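Local coordinates for putative type VI secretion protein (Escherichia coli, PDB 4HH5) that probably works as a ClpA/ClpB-family ATPase of the type VI secretion system, this chain being its N-terminal domain, at residues 139-142 with 143-146; 63-66 with 67-70. All coordinates share one frame; numbering follows the deposited sequence.

Contact 1 (139-142 with 143-146); sequences TLSQ and SQLQ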
loop_
_atom_site.group_PDB
_atom_site.type_symbol
_atom_site.label_atom_id
_atom_site.label_comp_id
_atom_site.label_asym_id
_atom_site.label_seq_id
_atom_site.Cartn_x
_atom_site.Cartn_y
_atom_site.Cartn_z
ATOM N N THR A 139 -4.848 13.045 4.383
ATOM C CA THR A 139 -5.880 14.092 4.318
ATOM C C THR A 139 -7.321 13.599 4.282
ATOM O O THR A 139 -8.205 14.315 4.746
ATOM C CB THR A 139 -5.589 15.153 3.238
ATOM O OG1 THR A 139 -5.619 14.543 1.949
ATOM C CG2 THR A 139 -4.275 15.898 3.470
ATOM N N LEU A 140 -7.569 12.409 3.713
ATOM C CA LEU A 140 -8.921 11.851 3.634
ATOM C C LEU A 140 -9.151 10.910 4.807
ATOM O O LEU A 140 -8.248 10.176 5.185
ATOM C CB LEU A 140 -9.141 11.099 2.299
ATOM C CG LEU A 140 -8.963 11.902 1.001
ATOM C CD1 LEU A 140 -8.691 10.984 -0.173
ATOM C CD2 LEU A 140 -10.170 12.796 0.722
ATOM N N SER A 141 -10.340 10.962 5.411
ATOM C CA SER A 141 -10.701 10.075 6.509
ATOM C C SER A 141 -11.209 8.744 5.932
ATOM O O SER A 141 -11.535 8.685 4.741
ATOM C CB SER A 141 -11.792 10.710 7.353
ATOM O OG SER A 141 -12.990 10.780 6.600
ATOM N N GLN A 142 -11.343 7.705 6.776
ATOM C CA GLN A 142 -11.878 6.410 6.338
ATOM C C GLN A 142 -13.321 6.553 5.860
ATOM O O GLN A 142 -13.695 5.922 4.864
ATOM C CB GLN A 142 -11.753 5.344 7.447
ATOM C CG GLN A 142 -12.272 3.937 7.073
ATOM C CD GLN A 142 -11.778 3.437 5.730
ATOM O OE1 GLN A 142 -10.598 3.183 5.533
ATOM N NE2 GLN A 142 -12.675 3.274 4.777
ATOM N N SER A 143 -14.113 7.421 6.526
ATOM C CA SER A 143 -15.507 7.664 6.132
ATOM C C SER A 143 -15.571 8.294 4.743
ATOM O O SER A 143 -16.406 7.883 3.942
ATOM C CB SER A 143 -16.260 8.497 7.167
ATOM O OG SER A 143 -15.502 9.618 7.586
ATOM N N GLN A 144 -14.639 9.217 4.426
ATOM C CA GLN A 144 -14.568 9.836 3.098
ATOM C C GLN A 144 -14.186 8.815 2.029
ATOM O O GLN A 144 -14.784 8.805 0.953
ATOM C CB GLN A 144 -13.629 11.050 3.087
ATOM C CG GLN A 144 -14.220 12.247 3.840
ATOM C CD GLN A 144 -13.246 13.377 4.037
ATOM O OE1 GLN A 144 -12.038 13.182 4.178
ATOM N NE2 GLN A 144 -13.763 14.591 4.092
ATOM N N LEU A 145 -13.218 7.939 2.330
ATOM C CA LEU A 145 -12.774 6.891 1.396
ATOM C C LEU A 145 -13.897 5.928 1.042
ATOM O O LEU A 145 -14.035 5.530 -0.119
ATOM C CB LEU A 145 -11.570 6.122 1.969
ATOM C CG LEU A 145 -10.286 6.926 2.134
ATOM C CD1 LEU A 145 -9.265 6.139 2.906
ATOM C CD2 LEU A 145 -9.738 7.396 0.792
ATOM N N GLN A 146 -14.699 5.568 2.048
ATOM C CA GLN A 146 -15.849 4.671 1.920
ATOM C C GLN A 146 -16.892 5.283 0.972
ATOM O O GLN A 146 -17.385 4.600 0.074
ATOM C CB GLN A 146 -16.458 4.467 3.311
ATOM C CG GLN A 146 -17.136 3.138 3.515
ATOM C CD GLN A 146 -17.839 3.155 4.843
ATOM O OE1 GLN A 146 -17.225 3.003 5.904
ATOM N NE2 GLN A 146 -19.129 3.431 4.809
HETATM O O HOH W 1 -10.585 15.397 4.559
#

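Contact 2 (63-66 with 67-70); sequences DWDM and DAIW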
loop_
_atom_site.group_PDB
_atom_site.type_symbol
_atom_site.label_atom_id
_atom_site.label_comp_id
_atom_site.label_asym_id
_atom_site.label_seq_id
_atom_site.Cartn_x
_atom_site.Cartn_y
_atom_site.Cartn_z
ATOM N N ASP A 63 -6.263 16.781 -6.398
ATOM C CA ASP A 63 -5.150 17.576 -6.903
ATOM C C ASP A 63 -3.890 17.527 -6.041
ATOM O O ASP A 63 -3.312 18.559 -5.701
ATOM C CB ASP A 63 -5.599 19.017 -7.217
ATOM C CG ASP A 63 -4.707 19.704 -8.230
ATOM O OD1 ASP A 63 -4.331 19.048 -9.234
ATOM O OD2 ASP A 63 -4.370 20.886 -8.014
ATOM N N TRP A 64 -3.478 16.314 -5.675
ATOM C CA TRP A 64 -2.253 16.121 -4.915
ATOM C C TRP A 64 -1.082 16.397 -5.839
ATOM O O TRP A 64 -1.165 16.128 -7.044
ATOM C CB TRP A 64 -2.138 14.673 -4.422
ATOM C CG TRP A 64 -3.182 14.224 -3.442
ATOM C CD1 TRP A 64 -4.152 14.983 -2.850
ATOM C CD2 TRP A 64 -3.332 12.906 -2.921
ATOM N NE1 TRP A 64 -4.906 14.210 -2.004
ATOM C CE2 TRP A 64 -4.433 12.924 -2.037
ATOM C CE3 TRP A 64 -2.670 11.683 -3.155
ATOM C CZ2 TRP A 64 -4.880 11.775 -1.375
ATOM C CZ3 TRP A 64 -3.129 10.543 -2.515
ATOM C CH2 TRP A 64 -4.200 10.602 -1.614
ATOM N N ASP A 65 0.006 16.945 -5.285
ATOM C CA ASP A 65 1.212 17.137 -6.077
ATOM C C ASP A 65 1.890 15.755 -6.045
ATOM O O ASP A 65 2.592 15.429 -5.091
ATOM C CB ASP A 65 2.103 18.248 -5.478
ATOM C CG ASP A 65 3.422 18.477 -6.211
ATOM O OD1 ASP A 65 3.735 17.702 -7.145
ATOM O OD2 ASP A 65 4.160 19.382 -5.814
ATOM N N MET A 66 1.599 14.919 -7.058
ATOM C CA MET A 66 2.118 13.547 -7.166
ATOM C C MET A 66 3.627 13.503 -7.321
ATOM O O MET A 66 4.254 12.552 -6.846
ATOM C CB MET A 66 1.444 12.766 -8.313
ATOM C CG MET A 66 -0.070 12.698 -8.213
ATOM S SD MET A 66 -0.675 11.928 -6.688
ATOM C CE MET A 66 -0.515 10.208 -7.117
ATOM N N ASP A 67 4.206 14.514 -7.997
ATOM C CA ASP A 67 5.654 14.621 -8.208
ATOM C C ASP A 67 6.381 14.738 -6.881
ATOM O O ASP A 67 7.379 14.055 -6.696
ATOM C CB ASP A 67 6.012 15.809 -9.126
ATOM C CG ASP A 67 5.818 15.557 -10.612
ATOM O OD1 ASP A 67 5.045 14.636 -10.966
ATOM O OD2 ASP A 67 6.431 16.289 -11.425
ATOM N N ALA A 68 5.870 15.583 -5.953
ATOM C CA ALA A 68 6.458 15.772 -4.625
ATOM C C ALA A 68 6.369 14.483 -3.795
ATOM O O ALA A 68 7.312 14.168 -3.072
ATOM C CB ALA A 68 5.795 16.929 -3.905
ATOM N N ILE A 69 5.270 13.711 -3.942
ATOM C CA ILE A 69 5.114 12.433 -3.232
ATOM C C ILE A 69 6.158 11.444 -3.741
ATOM O O ILE A 69 6.815 10.791 -2.934
ATOM C CB ILE A 69 3.673 11.854 -3.331
ATOM C CG1 ILE A 69 2.619 12.842 -2.767
ATOM C CG2 ILE A 69 3.592 10.489 -2.623
ATOM C CD1 ILE A 69 1.164 12.498 -3.100
ATOM N N TRP A 70 6.303 11.340 -5.081
ATOM C CA TRP A 70 7.272 10.456 -5.731
ATOM C C TRP A 70 8.698 10.804 -5.286
ATOM O O TRP A 70 9.444 9.902 -4.916
ATOM C CB TRP A 70 7.154 10.540 -7.269
ATOM C CG TRP A 70 8.172 9.696 -7.984
ATOM C CD1 TRP A 70 9.322 10.124 -8.577
ATOM C CD2 TRP A 70 8.178 8.267 -8.079
ATOM N NE1 TRP A 70 10.026 9.048 -9.073
ATOM C CE2 TRP A 70 9.348 7.897 -8.776
ATOM C CE3 TRP A 70 7.295 7.259 -7.653
ATOM C CZ2 TRP A 70 9.665 6.560 -9.051
ATOM C CZ3 TRP A 70 7.595 5.940 -7.954
ATOM C CH2 TRP A 70 8.768 5.601 -8.644
#

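Contact 1 (139-142 with 143-146)
Gln-144 makes the side-chain-to-N-cap bond of a capping box with Ser-141 at the N-terminus of helix 142-147. Ser-141 is the N-cap, and Gln-144, three residues on, reaches back to it with its side chain. Ser-141 N donates to Gln-144 OE1 over 3.1 Å. The bond is nearly straight, with an N-H...O angle of 167°, and the donor lies tilted from the amide's carbonyl plane. Chi1 of Gln-144 (-71°) sets its CG beside the serine hydroxyl, 3.4 Å from Ser-141 OG. From there the chain runs straight on past CG (chi2 171°) and carries the amide toward Ser-141 N. A water donates to the same Gln-144 OE1 at 2.7 Å and also to Thr-139 O, so two donors grip one amide oxygen. This bridge ties the amide to the loop before the helix. Ser-141 OG also comes within 2.9 Å of Ser-143 OG.

The first helical turn is closed by backbone bonds. Leu-145 N donates to Ser-141 O, and Gln-146 N to Gln-142 O. On the inner side, the side chains of Leu-140 and Leu-145 lie roughly perpendicular, with CD1 of Leu-140 3.9 Å from CD2 of Leu-145.

Both leucines are buried and touch Leu-58 of helix 54-61. Leu-145 also packs on Val-116 and Leu-119 of helix 115-124, while Leu-140 O accepts from Thr-123 OG1.

Contact 2 (63-66 with 67-70)
Ile-69 lies against Trp-64 and Asp-65, which lead into helix 66-78, and against Met-66, its first residue. Its side chain meets a different part of them at each step. Ile-69 CB sits 3.6 Å from Met-66 O. Ile-69 CG1 passes 3.5 Å from Asp-65 O, the carbonyl that takes a weak hydrogen bond from Ile-69 N. With chi2 at 167° the chain runs on extended, and CD1 ends beside two apolar partners while staying close to Asp-65 O. Ile-69 CD1 is 3.9 Å from CE3 of Trp-64, approaching the ring obliquely, and 4.1 Å from SD of Met-66. The Met-66 and Ile-69 side chains run alongside each other. Both also touch Leu-48 of helix 40-50, and Ile-69 packs on Leu-134 and Pro-136.

On the polar side Asp-65 is the N-cap. Its CG is anti to the backbone N (chi1 177°), which swings the carboxylate over the start of the helix. Asp-65 OD1 accepts from Ala-68 N at 3.2 Å, and the donor comes from above the carboxylate plane. Asp-65 OD2 rests on the methyl group of Ala-68, 3.5 Å from its CB. In the first full turn, Trp-70 N donates to Met-66 O over 3.0 Å.

The capping carboxylate stands where the helix dipole is positive, which would tend to keep it ionised. Asp-67 is a second acid at the same end, its OD1 5.1 Å from OD1 of Asp-65. The two like charges probably repel mildly, while both should suit the positive helix end.

How the contacts relate
Both contacts are helix starts, reached from a preceding loop, within the same N-terminal Clp domain. In contact 2 the N-cap side chain accepts from a helix N-H; in contact 1 a helix side chain accepts from the N-cap N-H. Their centres are 19 Å apart, yet they meet at the indole of Trp-64. Trp-64 CZ2 lies 4.1 Å from CD1 of Leu-140, and Trp-64 NE1 lies 4.0 Å from OG1 of Thr-139, in packing contact. Pro-136 is shared as well: its O accepts from Thr-139 OG1, and Trp-64 and Ile-69 touch its side chain. The loop before helix 142-147 is thus packed against the loop before helix 66-78.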